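Local structure of sulfoquinovosidase (Escherichia coli, 5AEG) at residues I65-A70 and S87-T92; D230-L235 and L590-E595; P247-W252 and E449-M454; D273-A278 and E553-F558; D625-L630 and E648-A653. The protein hydrolyses sulfoquinovosyl diacylglycerides and simple sulfoquinovosides such as sulfoquinovosyl glycerol, releasing sulfoquinovose for breakdown by sulfoglycolysis. All blocks are in the same frame, centred on the assembly; numbering follows the deposited sequence.

From the N terminus, interaction 1 closes a short loop within the N-terminal beta domain; it stands apart from the other four, its centre about 68 Å from that of interaction 4. Interaction 2 spans most of the remaining chain, bringing the start of helix 232-243 against a loop of the C-terminal region. Nested inside that loop are interactions 3 and 4, which cross and tie early parts of the TIM barrel to later ones: the loop before its first strand to strand 451-454, and helix 265-277 to helix 552-567. Interaction 5 follows and pairs two strands of the C-terminal domain, its nearest atoms about 4 Å from those of interaction 2 without touching.

Interaction 1: I65-A70 and S87-T92; sequences IALTDA and SDISAT
Apolar side chains of Ile-65 and Leu-67 meet Ile-89 and Ala-91 in a small, partly buried contact within the N-terminal beta domain. Leu-67 spreads its two methyls over the other segment: CD1 lies 3.8 Å from CB of Ala-91, and CD2 is 3.9 Å from CG2 of Ile-89. The branches of Ile-89 divide the work. Its CG2 stands anti to the backbone N and meets Leu-67, while CG1, opposite the carbonyl carbon (chi1 -49°), carries CD1 to within 4.2 Å of CD1 of Ile-65, the two isoleucines meeting tip to tip. In this galactose mutarotase-like domain of antiparallel strands, strands 56-74 and 89-97 are not direct neighbours; strand 79-85 pairs with both, through Asp-69 with Ser-84 and Ala-91 with Phe-83. The side chains meet past that strand, CA of Leu-67 lying 7.1 Å from CA of Ser-90, less than two strand spacings of a flat sheet; Leu-67 also touches Phe-83. Strand 39-49 adds Ile-41, which packs against both Leu-67 and Ile-89.

Interaction 2: D230-L235 and L590-E595; sequences DTYISL and LFLHYE
Tyr-232, in the first turn of helix 232-243, approaches Leu-592 with their CA atoms 5.8 Å apart, so the helix start faces the loop 590-595, whose first three residues take helical backbone angles. The motif is a capped helix N terminus, completed by a residue distant in sequence. Thr-231 is the N-cap, its OG1 accepting from N of Ser-234 at 3.0 Å, whereas N of Tyr-232 donates to OE2 of Glu-595 at 3.0 Å in a nearly straight bond (164°), the Glu-595 chain extending beyond CG (chi2 -165°) to reach it. Between these two amides, N of Ile-233 donates to a water that donates to O of Leu-592 at 2.6 Å and to OE2 of Glu-595 at 2.7 Å. A carboxylate here probably gains from the positive end of the helix; its other oxygen, OE1, forms a salt bridge with Lys-192. Below this polar layer the Tyr-232 ring receives the edge of Phe-591 on one face, a T-shaped pair with centroids 5.3 Å apart and planes at 70°. Phe-591 also stacks on Tyr-601. CD2 of Leu-592 packs closely on CB of Tyr-232, at 3.4 Å. The contact thus joins the helix that leads into the barrel to the C-terminal domain. Beside the water, CD1 of Ile-233 rests 3.5 Å from CE1 of His-593, whose NE2 is bonded to Arg-588.

Interaction 3: P247-W252 and E449-M454; sequences PELPDW and EILFFM
The carbonyl oxygen of Glu-449 accepts a hydrogen bond from NE1 of Trp-252 at 2.9 Å, with an N-H...O angle of 163°. The oxygen lies in the indole plane, at the ring edge, although the donor is tilted 28° from the plane of the carbonyl. With CG set between the backbone N and the carbonyl carbon (chi1 58°), the indole turns back over its own segment and brings NE1 to this oxygen. Pro-250 presses on the same peptide group, its CG 3.5 Å from the carbonyl carbon of Glu-449, so this peptide is held by both a directed bond and a ring contact. Further along, Leu-451 turns its side chain to the other segment: its CB is 4.1 Å from CD of Pro-250 and 4.3 Å from CZ2 of Trp-252, while its CD1 meets CD2 of Leu-249 at 3.4 Å, tight for two methyls. Met-533, just ahead of strand 534-536, also touches Leu-451. Leu-249 in turn touches Val-576 of helix 569-582. In this TIM barrel, the segment leading into the first strand, 257-260, thereby covers the start of strand 451-454, opposite the C-terminal strand ends where glycosidase active sites lie.

Interaction 4: D273-A278 and E553-F558; sequences DTMRNA and ETIAHF
Helices 265-277 and 552-567 meet through Met-275 and Ile-555, the axes of their segments 10.0 Å apart and crossing at -62°. They follow strands 257-260 and 534-536, neighbours in the TIM barrel, so this is packing between adjacent helices of its outer layer. Ile-555 points into the facing helix and is met by three residues. Its CD1 lies 3.8 Å from CG2 of Thr-274, whose OG1 is bonded instead to O of Lys-270. The bent chain of Met-275 (chi2 -55°, chi3 -86°) passes SD by CG1 of Ile-555 at 3.7 Å and sets CE 3.8 Å from CB of Phe-558. Phe-548, from a loop, touches both Met-275 and Phe-558. Replacing Met-275 by alanine removes the sulfur and its methyl, which would probably open a gap between the helices and leave Ile-555 and Phe-558 less firmly packed. Where the chain leaves the first helix, CB of Ala-278 presses against CG2 of Ile-555 at 3.4 Å, closer than the usual carbon contact.

Interaction 5: D625-L630 and E648-A653; sequences DWTLYL and EVTVNA
Leu-628 lies alongside Val-649, both side chains pointing the same way from paired strands. From CB, which leaves the strand on the face shared with Val-649 and Val-651, a chi1 of 58° tucks CG between the two backbone branches, 3.6 Å from CG1 of Val-649. At the tip, CD1 approaches that methyl at 4.0 Å, and CD2 lies between CG1 of Val-649 (4.0 Å) and CG2 of Val-651 (4.2 Å); Leu-614 and Phe-661 also pack here. Were an alanine here, the loss of CG and both methyls would probably open a gap between Val-649, Val-651 and Phe-661. Strands 625-630 and 647-652 form an antiparallel two-stranded ribbon in the C-terminal domain. Leu-628 and Val-649 are a hydrogen-bonded pair, with Leu-628 N to Val-649 O at 3.0 Å and Val-649 N to Leu-628 O at 2.8 Å. On the other face, the non-hydrogen-bonded pair Thr-627 and Thr-650 bring their OG1 atoms within 2.6 Å in a hydrogen bond between hydroxyls.

Interaction 1: I65-A70 and S87-T92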
# COMPACT_ATOMS: atom_id res chain seq x y z
N ILE A 65 -5.30 -28.36 17.99
CA ILE A 65 -5.15 -28.95 19.35
C ILE A 65 -4.62 -27.91 20.30
O ILE A 65 -3.59 -27.29 20.01
CB ILE A 65 -4.11 -30.10 19.33
CG1 ILE A 65 -4.49 -31.12 18.29
CG2 ILE A 65 -4.07 -30.76 20.69
CD1 ILE A 65 -3.36 -31.95 17.78
N ALA A 66 -5.29 -27.76 21.42
CA ALA A 66 -4.95 -26.79 22.43
C ALA A 66 -3.82 -27.35 23.26
O ALA A 66 -3.93 -28.52 23.72
CB ALA A 66 -6.18 -26.54 23.31
N LEU A 67 -2.73 -26.60 23.36
CA LEU A 67 -1.57 -26.96 24.16
C LEU A 67 -1.79 -26.38 25.55
O LEU A 67 -1.31 -25.32 25.90
CB LEU A 67 -0.26 -26.58 23.53
CG LEU A 67 -0.05 -27.07 22.12
CD1 LEU A 67 1.38 -26.74 21.72
CD2 LEU A 67 -0.29 -28.55 21.94
N THR A 68 -2.52 -27.16 26.34
CA THR A 68 -2.98 -26.73 27.64
C THR A 68 -1.86 -26.75 28.71
O THR A 68 -1.88 -25.97 29.69
CB THR A 68 -4.10 -27.62 28.11
OG1 THR A 68 -3.64 -28.98 28.07
CG2 THR A 68 -5.35 -27.48 27.22
N ASP A 69 -0.85 -27.60 28.51
CA ASP A 69 0.18 -27.78 29.55
C ASP A 69 1.41 -26.98 29.23
O ASP A 69 1.87 -26.92 28.08
CB ASP A 69 0.62 -29.26 29.64
CG ASP A 69 -0.53 -30.21 29.84
OD1 ASP A 69 -1.61 -29.77 30.28
OD2 ASP A 69 -0.38 -31.41 29.48
N ALA A 70 1.98 -26.34 30.25
CA ALA A 70 3.20 -25.58 30.06
C ALA A 70 4.20 -25.81 31.20
O ALA A 70 3.82 -25.75 32.35
CB ALA A 70 2.88 -24.10 30.01
N SER A 87 1.32 -36.84 25.70
CA SER A 87 2.71 -37.24 25.66
C SER A 87 3.45 -36.93 24.41
O SER A 87 4.67 -37.00 24.43
CB SER A 87 2.84 -38.79 25.83
OG SER A 87 2.28 -39.44 24.71
N ASP A 88 2.74 -36.58 23.34
CA ASP A 88 3.22 -36.69 21.95
C ASP A 88 3.17 -35.34 21.15
O ASP A 88 3.64 -35.32 20.03
CB ASP A 88 2.36 -37.74 21.15
CG ASP A 88 0.79 -37.44 21.24
OD1 ASP A 88 0.41 -36.59 22.08
OD2 ASP A 88 -0.09 -38.05 20.54
N ILE A 89 2.56 -34.27 21.66
CA ILE A 89 2.34 -33.03 20.86
C ILE A 89 2.92 -31.90 21.68
O ILE A 89 2.53 -31.73 22.84
CB ILE A 89 0.81 -32.80 20.63
CG1 ILE A 89 0.17 -34.08 20.13
CG2 ILE A 89 0.54 -31.63 19.66
CD1 ILE A 89 -1.28 -34.23 20.58
N SER A 90 3.80 -31.10 21.09
CA SER A 90 4.39 -30.05 21.83
C SER A 90 4.87 -28.92 20.94
O SER A 90 5.05 -29.07 19.68
CB SER A 90 5.60 -30.61 22.66
OG SER A 90 6.55 -31.11 21.80
N ALA A 91 5.16 -27.80 21.60
CA ALA A 91 5.84 -26.69 20.91
C ALA A 91 6.68 -25.91 21.93
O ALA A 91 6.35 -25.93 23.10
CB ALA A 91 4.77 -25.74 20.31
N THR A 92 7.65 -25.15 21.49
CA THR A 92 8.44 -24.30 22.42
C THR A 92 8.28 -22.83 22.07
O THR A 92 8.20 -22.47 20.89
CB THR A 92 9.94 -24.59 22.39
OG1 THR A 92 10.36 -24.43 21.08
CG2 THR A 92 10.25 -26.04 22.80

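Interaction 2: D230-L235 and L590-E595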
# COMPACT_ATOMS: atom_id res chain seq x y z
N ASP A 230 5.67 5.90 24.28
CA ASP A 230 4.88 6.87 25.00
C ASP A 230 3.92 7.63 24.16
O ASP A 230 2.81 8.00 24.66
CB ASP A 230 5.80 7.91 25.71
CG ASP A 230 6.48 7.30 26.96
OD1 ASP A 230 5.96 6.22 27.45
OD2 ASP A 230 7.52 7.85 27.40
N THR A 231 4.26 7.75 22.87
CA THR A 231 3.37 8.42 21.89
C THR A 231 3.33 7.61 20.57
O THR A 231 4.26 6.86 20.26
CB THR A 231 3.88 9.82 21.51
OG1 THR A 231 5.14 9.69 20.89
CG2 THR A 231 4.04 10.74 22.75
N TYR A 232 2.29 7.81 19.80
CA TYR A 232 2.23 7.17 18.44
C TYR A 232 3.32 7.62 17.56
O TYR A 232 3.88 6.82 16.79
CB TYR A 232 0.82 7.37 17.75
CG TYR A 232 -0.22 6.70 18.55
CD1 TYR A 232 -0.33 5.30 18.56
CD2 TYR A 232 -1.08 7.43 19.33
CE1 TYR A 232 -1.26 4.66 19.39
CE2 TYR A 232 -2.00 6.81 20.14
CZ TYR A 232 -2.10 5.42 20.16
OH TYR A 232 -2.98 4.85 21.01
N ILE A 233 3.64 8.92 17.60
CA ILE A 233 4.73 9.42 16.82
C ILE A 233 6.06 8.71 17.12
O ILE A 233 6.84 8.36 16.20
CB ILE A 233 4.85 10.98 17.02
CG1 ILE A 233 3.71 11.65 16.25
CG2 ILE A 233 6.19 11.49 16.59
CD1 ILE A 233 3.57 13.11 16.56
N SER A 234 6.34 8.51 18.42
CA SER A 234 7.53 7.76 18.81
C SER A 234 7.43 6.28 18.34
O SER A 234 8.38 5.69 17.92
CB SER A 234 7.72 7.80 20.38
OG SER A 234 8.87 7.07 20.67
N LEU A 235 6.24 5.74 18.49
CA LEU A 235 6.00 4.36 18.06
C LEU A 235 6.35 4.17 16.57
O LEU A 235 7.03 3.22 16.21
CB LEU A 235 4.61 3.94 18.44
CG LEU A 235 4.37 2.44 18.28
CD1 LEU A 235 5.22 1.65 19.29
CD2 LEU A 235 2.92 2.12 18.43
N LEU A 590 -5.56 11.58 12.73
CA LEU A 590 -5.69 12.78 13.64
C LEU A 590 -5.14 12.46 15.08
O LEU A 590 -4.61 13.37 15.76
CB LEU A 590 -7.08 13.23 13.76
CG LEU A 590 -7.52 14.32 12.76
CD1 LEU A 590 -7.52 13.90 11.27
CD2 LEU A 590 -8.87 14.88 13.12
N PHE A 591 -5.18 11.20 15.48
CA PHE A 591 -4.76 10.81 16.83
C PHE A 591 -3.26 10.86 16.98
O PHE A 591 -2.81 10.86 18.08
CB PHE A 591 -5.40 9.51 17.29
CG PHE A 591 -5.08 8.32 16.43
CD1 PHE A 591 -3.84 7.74 16.47
CD2 PHE A 591 -6.01 7.82 15.60
CE1 PHE A 591 -3.56 6.60 15.69
CE2 PHE A 591 -5.75 6.72 14.79
CZ PHE A 591 -4.54 6.10 14.86
N LEU A 592 -2.47 11.02 15.90
CA LEU A 592 -1.06 11.27 16.06
C LEU A 592 -0.80 12.61 16.81
O LEU A 592 0.24 12.74 17.51
CB LEU A 592 -0.28 11.32 14.79
CG LEU A 592 -0.15 10.07 13.92
CD1 LEU A 592 0.92 10.22 12.87
CD2 LEU A 592 0.01 8.83 14.74
N HIS A 593 -1.71 13.57 16.61
CA HIS A 593 -1.53 14.92 17.20
C HIS A 593 -2.58 15.29 18.20
O HIS A 593 -2.41 16.33 18.82
CB HIS A 593 -1.39 15.99 16.12
CG HIS A 593 -0.21 15.80 15.28
ND1 HIS A 593 1.09 15.83 15.79
CD2 HIS A 593 -0.09 15.50 13.95
CE1 HIS A 593 1.94 15.60 14.81
NE2 HIS A 593 1.25 15.41 13.69
N TYR A 594 -3.69 14.55 18.32
CA TYR A 594 -4.84 14.82 19.20
C TYR A 594 -5.09 13.52 19.97
O TYR A 594 -6.16 13.01 19.99
CB TYR A 594 -6.11 15.34 18.40
CG TYR A 594 -5.76 16.61 17.68
CD1 TYR A 594 -5.87 17.86 18.34
CD2 TYR A 594 -5.20 16.59 16.41
CE1 TYR A 594 -5.40 19.04 17.73
CE2 TYR A 594 -4.79 17.78 15.76
CZ TYR A 594 -4.94 19.01 16.40
OH TYR A 594 -4.46 20.18 15.87
N GLU A 595 -4.05 13.02 20.65
CA GLU A 595 -4.12 11.70 21.31
C GLU A 595 -5.17 11.55 22.34
O GLU A 595 -5.72 10.45 22.49
CB GLU A 595 -2.77 11.34 21.97
CG GLU A 595 -1.70 10.88 21.03
CD GLU A 595 -0.54 10.21 21.76
OE1 GLU A 595 -0.65 10.02 23.01
OE2 GLU A 595 0.44 9.80 21.09
O HOH W 1 1.61 10.95 18.90

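Interaction 3: P247-W252 and E449-M454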
# COMPACT_ATOMS: atom_id res chain seq x y z
N PRO A 247 13.14 7.27 1.14
CA PRO A 247 13.89 8.48 0.77
C PRO A 247 13.05 9.71 0.72
O PRO A 247 11.80 9.65 0.55
CB PRO A 247 14.43 8.14 -0.64
CG PRO A 247 14.30 6.67 -0.79
CD PRO A 247 13.09 6.30 0.05
N GLU A 248 13.71 10.86 0.82
CA GLU A 248 13.11 12.10 0.37
C GLU A 248 12.78 12.04 -1.12
O GLU A 248 13.48 11.44 -1.89
CB GLU A 248 14.04 13.29 0.61
CG GLU A 248 14.24 13.57 2.09
CD GLU A 248 15.14 14.77 2.37
OE1 GLU A 248 15.75 15.33 1.46
OE2 GLU A 248 15.19 15.15 3.52
N LEU A 249 11.61 12.61 -1.48
CA LEU A 249 11.16 12.68 -2.88
C LEU A 249 12.03 13.64 -3.68
O LEU A 249 12.48 14.67 -3.17
CB LEU A 249 9.71 13.18 -2.96
CG LEU A 249 8.63 12.31 -2.31
CD1 LEU A 249 7.25 12.97 -2.36
CD2 LEU A 249 8.55 10.99 -3.03
N PRO A 250 12.14 13.37 -4.97
CA PRO A 250 12.80 14.40 -5.79
C PRO A 250 12.08 15.68 -5.74
O PRO A 250 10.82 15.69 -5.69
CB PRO A 250 12.79 13.83 -7.17
CG PRO A 250 12.63 12.34 -7.00
CD PRO A 250 11.86 12.14 -5.73
N ASP A 251 12.84 16.76 -5.85
CA ASP A 251 12.31 18.12 -5.77
C ASP A 251 11.22 18.41 -6.81
O ASP A 251 10.33 19.19 -6.58
CB ASP A 251 13.42 19.18 -5.90
CG ASP A 251 12.95 20.56 -5.42
OD1 ASP A 251 12.61 20.65 -4.21
OD2 ASP A 251 12.76 21.45 -6.25
N TRP A 252 11.31 17.75 -7.96
CA TRP A 252 10.42 18.04 -9.07
C TRP A 252 8.97 17.46 -8.86
O TRP A 252 8.00 17.89 -9.53
CB TRP A 252 11.05 17.59 -10.41
CG TRP A 252 11.40 16.13 -10.46
CD1 TRP A 252 12.61 15.59 -10.24
CD2 TRP A 252 10.52 15.03 -10.79
NE1 TRP A 252 12.57 14.25 -10.43
CE2 TRP A 252 11.30 13.87 -10.75
CE3 TRP A 252 9.16 14.94 -11.18
CZ2 TRP A 252 10.78 12.62 -11.02
CZ3 TRP A 252 8.63 13.69 -11.47
CH2 TRP A 252 9.44 12.54 -11.40
N GLU A 449 16.28 11.41 -7.04
CA GLU A 449 16.17 12.04 -8.34
C GLU A 449 15.14 11.38 -9.24
O GLU A 449 14.47 12.05 -10.05
CB GLU A 449 17.54 12.06 -9.10
CG GLU A 449 18.57 13.11 -8.64
CD GLU A 449 19.98 12.76 -9.15
OE1 GLU A 449 20.14 12.57 -10.38
OE2 GLU A 449 20.90 12.58 -8.31
N ILE A 450 15.10 10.07 -9.21
CA ILE A 450 14.09 9.29 -9.91
C ILE A 450 13.05 8.79 -8.91
O ILE A 450 13.38 8.39 -7.79
CB ILE A 450 14.77 8.10 -10.67
CG1 ILE A 450 15.56 8.68 -11.85
CG2 ILE A 450 13.80 7.02 -11.15
CD1 ILE A 450 16.45 7.64 -12.56
N LEU A 451 11.79 8.79 -9.34
CA LEU A 451 10.66 8.35 -8.47
C LEU A 451 9.87 7.21 -9.13
O LEU A 451 9.24 7.41 -10.20
CB LEU A 451 9.76 9.59 -8.10
CG LEU A 451 8.75 9.03 -7.08
CD1 LEU A 451 9.19 8.89 -5.65
CD2 LEU A 451 7.29 9.03 -7.43
N PHE A 452 9.91 6.04 -8.53
CA PHE A 452 9.01 4.96 -8.94
C PHE A 452 7.88 4.79 -7.93
O PHE A 452 8.01 5.12 -6.73
CB PHE A 452 9.73 3.63 -9.24
CG PHE A 452 10.39 3.02 -8.11
CD1 PHE A 452 9.71 2.10 -7.29
CD2 PHE A 452 11.71 3.28 -7.88
CE1 PHE A 452 10.39 1.49 -6.22
CE2 PHE A 452 12.36 2.73 -6.81
CZ PHE A 452 11.73 1.82 -6.00
N PHE A 453 6.78 4.27 -8.40
CA PHE A 453 5.64 4.10 -7.54
C PHE A 453 5.06 2.71 -7.74
O PHE A 453 5.03 2.23 -8.89
CB PHE A 453 4.62 5.24 -7.70
CG PHE A 453 4.21 5.55 -9.12
CD1 PHE A 453 4.96 6.40 -9.89
CD2 PHE A 453 3.01 5.06 -9.61
CE1 PHE A 453 4.60 6.65 -11.21
CE2 PHE A 453 2.61 5.35 -10.92
CZ PHE A 453 3.41 6.16 -11.70
N MET A 454 4.58 2.12 -6.64
CA MET A 454 4.09 0.75 -6.65
C MET A 454 2.74 0.65 -6.05
O MET A 454 2.35 1.49 -5.18
CB MET A 454 5.07 -0.13 -5.75
CG MET A 454 6.47 -0.05 -6.28
SD MET A 454 7.57 -1.27 -5.53
CE MET A 454 7.01 -2.81 -6.26

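Interaction 4: D273-A278 and E553-F558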
# COMPACT_ATOMS: atom_id res chain seq x y z
N ASP A 273 1.07 20.67 -24.15
CA ASP A 273 0.97 22.07 -24.53
C ASP A 273 -0.34 22.69 -24.18
O ASP A 273 -0.32 23.83 -23.77
CB ASP A 273 1.26 22.27 -26.04
CG ASP A 273 2.73 22.08 -26.38
OD1 ASP A 273 3.60 22.40 -25.57
OD2 ASP A 273 3.06 21.67 -27.51
N THR A 274 -1.46 22.01 -24.45
CA THR A 274 -2.76 22.48 -24.09
C THR A 274 -2.88 22.82 -22.58
O THR A 274 -3.46 23.86 -22.21
CB THR A 274 -3.80 21.41 -24.43
OG1 THR A 274 -3.82 21.23 -25.85
CG2 THR A 274 -5.19 21.74 -23.91
N MET A 275 -2.34 21.92 -21.76
CA MET A 275 -2.40 22.15 -20.28
C MET A 275 -1.49 23.30 -19.87
O MET A 275 -1.94 24.18 -19.11
CB MET A 275 -2.02 20.88 -19.55
CG MET A 275 -3.05 19.74 -19.78
SD MET A 275 -4.77 20.04 -19.43
CE MET A 275 -4.83 19.66 -17.67
N ARG A 276 -0.24 23.25 -20.31
CA ARG A 276 0.75 24.28 -19.94
C ARG A 276 0.27 25.65 -20.42
O ARG A 276 0.40 26.63 -19.65
CB ARG A 276 2.10 24.00 -20.53
CG ARG A 276 2.99 23.14 -19.69
CD ARG A 276 4.38 23.12 -20.24
NE ARG A 276 4.44 23.03 -21.75
CZ ARG A 276 5.53 22.65 -22.44
NH1 ARG A 276 6.66 22.36 -21.79
NH2 ARG A 276 5.50 22.55 -23.77
N ASN A 277 -0.30 25.75 -21.63
CA ASN A 277 -0.72 27.05 -22.15
C ASN A 277 -1.96 27.60 -21.52
O ASN A 277 -2.21 28.77 -21.65
CB ASN A 277 -0.92 27.04 -23.68
CG ASN A 277 0.34 26.74 -24.44
OD1 ASN A 277 1.47 26.79 -23.94
ND2 ASN A 277 0.15 26.36 -25.66
N ALA A 278 -2.75 26.78 -20.84
CA ALA A 278 -3.86 27.21 -20.03
C ALA A 278 -3.46 27.48 -18.61
O ALA A 278 -4.31 27.76 -17.82
CB ALA A 278 -4.96 26.15 -20.04
N GLU A 553 -13.48 24.12 -18.61
CA GLU A 553 -13.72 24.16 -17.17
C GLU A 553 -12.82 23.12 -16.44
O GLU A 553 -12.25 23.40 -15.39
CB GLU A 553 -15.17 23.89 -16.88
CG GLU A 553 -15.52 23.92 -15.40
CD GLU A 553 -16.97 23.54 -15.09
OE1 GLU A 553 -17.76 23.19 -16.01
OE2 GLU A 553 -17.32 23.63 -13.89
N THR A 554 -12.67 21.95 -17.04
CA THR A 554 -11.80 20.91 -16.47
C THR A 554 -10.38 21.38 -16.45
O THR A 554 -9.71 21.24 -15.43
CB THR A 554 -11.93 19.60 -17.30
OG1 THR A 554 -13.29 19.21 -17.33
CG2 THR A 554 -11.02 18.48 -16.71
N ILE A 555 -9.89 21.92 -17.57
CA ILE A 555 -8.51 22.38 -17.66
C ILE A 555 -8.26 23.52 -16.64
O ILE A 555 -7.23 23.52 -15.94
CB ILE A 555 -8.14 22.84 -19.13
CG1 ILE A 555 -8.11 21.61 -20.08
CG2 ILE A 555 -6.78 23.47 -19.15
CD1 ILE A 555 -8.20 21.94 -21.55
N ALA A 556 -9.18 24.49 -16.55
CA ALA A 556 -8.96 25.59 -15.62
C ALA A 556 -8.96 25.06 -14.15
O ALA A 556 -8.36 25.64 -13.24
CB ALA A 556 -10.05 26.66 -15.77
N HIS A 557 -9.80 24.04 -13.92
CA HIS A 557 -9.82 23.38 -12.61
C HIS A 557 -8.49 22.78 -12.24
O HIS A 557 -7.97 23.06 -11.14
CB HIS A 557 -10.97 22.35 -12.49
CG HIS A 557 -11.10 21.81 -11.12
ND1 HIS A 557 -11.69 22.52 -10.10
CD2 HIS A 557 -10.57 20.69 -10.55
CE1 HIS A 557 -11.60 21.81 -8.98
NE2 HIS A 557 -10.91 20.73 -9.23
N PHE A 558 -7.88 22.00 -13.14
CA PHE A 558 -6.50 21.55 -12.98
C PHE A 558 -5.51 22.72 -12.79
O PHE A 558 -4.54 22.62 -11.97
CB PHE A 558 -6.12 20.61 -14.17
CG PHE A 558 -6.57 19.18 -13.96
CD1 PHE A 558 -7.89 18.77 -14.19
CD2 PHE A 558 -5.67 18.30 -13.38
CE1 PHE A 558 -8.27 17.46 -13.93
CE2 PHE A 558 -6.05 17.01 -13.12
CZ PHE A 558 -7.34 16.61 -13.37

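Interaction 5: D625-L630 and E648-A653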
# COMPACT_ATOMS: atom_id res chain seq x y z
N ASP A 625 -22.24 20.69 0.17
CA ASP A 625 -21.59 20.93 1.47
C ASP A 625 -20.99 19.56 1.98
O ASP A 625 -21.14 18.54 1.33
CB ASP A 625 -22.60 21.52 2.46
CG ASP A 625 -23.80 20.62 2.74
OD1 ASP A 625 -23.92 19.47 2.30
OD2 ASP A 625 -24.69 21.07 3.45
N TRP A 626 -20.41 19.56 3.17
CA TRP A 626 -19.71 18.43 3.71
C TRP A 626 -19.55 18.60 5.24
O TRP A 626 -19.35 19.72 5.73
CB TRP A 626 -18.32 18.31 3.06
CG TRP A 626 -17.67 16.98 3.31
CD1 TRP A 626 -16.59 16.70 4.05
CD2 TRP A 626 -18.08 15.76 2.72
NE1 TRP A 626 -16.29 15.34 3.98
CE2 TRP A 626 -17.22 14.74 3.20
CE3 TRP A 626 -19.17 15.42 1.85
CZ2 TRP A 626 -17.36 13.42 2.81
CZ3 TRP A 626 -19.33 14.05 1.48
CH2 TRP A 626 -18.45 13.10 2.01
N THR A 627 -19.66 17.48 5.93
CA THR A 627 -19.65 17.39 7.43
C THR A 627 -18.45 16.56 7.80
O THR A 627 -18.18 15.52 7.17
CB THR A 627 -21.00 16.79 7.89
OG1 THR A 627 -22.06 17.67 7.52
CG2 THR A 627 -21.04 16.58 9.41
N LEU A 628 -17.67 17.03 8.76
CA LEU A 628 -16.45 16.43 9.18
C LEU A 628 -16.26 16.81 10.64
O LEU A 628 -17.10 17.56 11.21
CB LEU A 628 -15.28 16.98 8.38
CG LEU A 628 -15.13 18.49 8.48
CD1 LEU A 628 -13.69 18.80 8.79
CD2 LEU A 628 -15.60 19.18 7.20
N TYR A 629 -15.16 16.34 11.20
CA TYR A 629 -14.85 16.52 12.60
C TYR A 629 -13.61 17.36 12.76
O TYR A 629 -12.57 17.03 12.23
CB TYR A 629 -14.71 15.13 13.33
CG TYR A 629 -14.38 15.32 14.78
CD1 TYR A 629 -15.38 15.77 15.69
CD2 TYR A 629 -13.10 15.16 15.25
CE1 TYR A 629 -15.08 15.94 17.07
CE2 TYR A 629 -12.79 15.36 16.61
CZ TYR A 629 -13.80 15.80 17.50
OH TYR A 629 -13.42 15.99 18.86
N LEU A 630 -13.68 18.41 13.61
CA LEU A 630 -12.48 19.09 14.00
C LEU A 630 -12.13 18.81 15.47
O LEU A 630 -13.01 18.94 16.34
CB LEU A 630 -12.68 20.62 13.84
CG LEU A 630 -12.97 21.14 12.42
CD1 LEU A 630 -13.25 22.69 12.42
CD2 LEU A 630 -11.83 20.86 11.51
N GLU A 648 -18.02 18.71 15.52
CA GLU A 648 -18.51 18.43 14.21
C GLU A 648 -18.75 19.75 13.50
O GLU A 648 -19.31 20.72 14.14
CB GLU A 648 -19.81 17.64 14.30
CG GLU A 648 -20.06 16.73 13.11
CD GLU A 648 -19.12 15.52 13.07
OE1 GLU A 648 -18.54 15.20 14.11
OE2 GLU A 648 -18.90 14.89 12.00
N VAL A 649 -18.48 19.83 12.18
CA VAL A 649 -18.75 21.05 11.41
C VAL A 649 -19.28 20.70 10.06
O VAL A 649 -18.88 19.67 9.45
CB VAL A 649 -17.47 21.89 11.32
CG1 VAL A 649 -16.39 21.21 10.53
CG2 VAL A 649 -17.75 23.23 10.73
N THR A 650 -20.20 21.51 9.57
CA THR A 650 -20.65 21.36 8.17
C THR A 650 -20.24 22.60 7.45
O THR A 650 -20.44 23.73 8.00
CB THR A 650 -22.16 21.09 8.14
OG1 THR A 650 -22.45 19.84 8.83
CG2 THR A 650 -22.71 21.11 6.65
N VAL A 651 -19.59 22.49 6.31
CA VAL A 651 -19.17 23.67 5.52
C VAL A 651 -19.58 23.56 4.09
O VAL A 651 -19.71 22.45 3.56
CB VAL A 651 -17.63 23.91 5.53
CG1 VAL A 651 -17.17 24.34 6.90
CG2 VAL A 651 -16.82 22.63 5.10
N ASN A 652 -19.80 24.72 3.43
CA ASN A 652 -19.98 24.70 2.00
C ASN A 652 -18.73 24.15 1.31
O ASN A 652 -17.59 24.44 1.68
CB ASN A 652 -20.26 26.10 1.48
CG ASN A 652 -21.70 26.51 1.73
OD1 ASN A 652 -22.61 25.68 2.05
ND2 ASN A 652 -21.94 27.79 1.56
N ALA A 653 -18.97 23.33 0.30
CA ALA A 653 -17.90 22.60 -0.33
C ALA A 653 -18.12 22.49 -1.85
O ALA A 653 -18.32 21.35 -2.41
CB ALA A 653 -17.78 21.19 0.33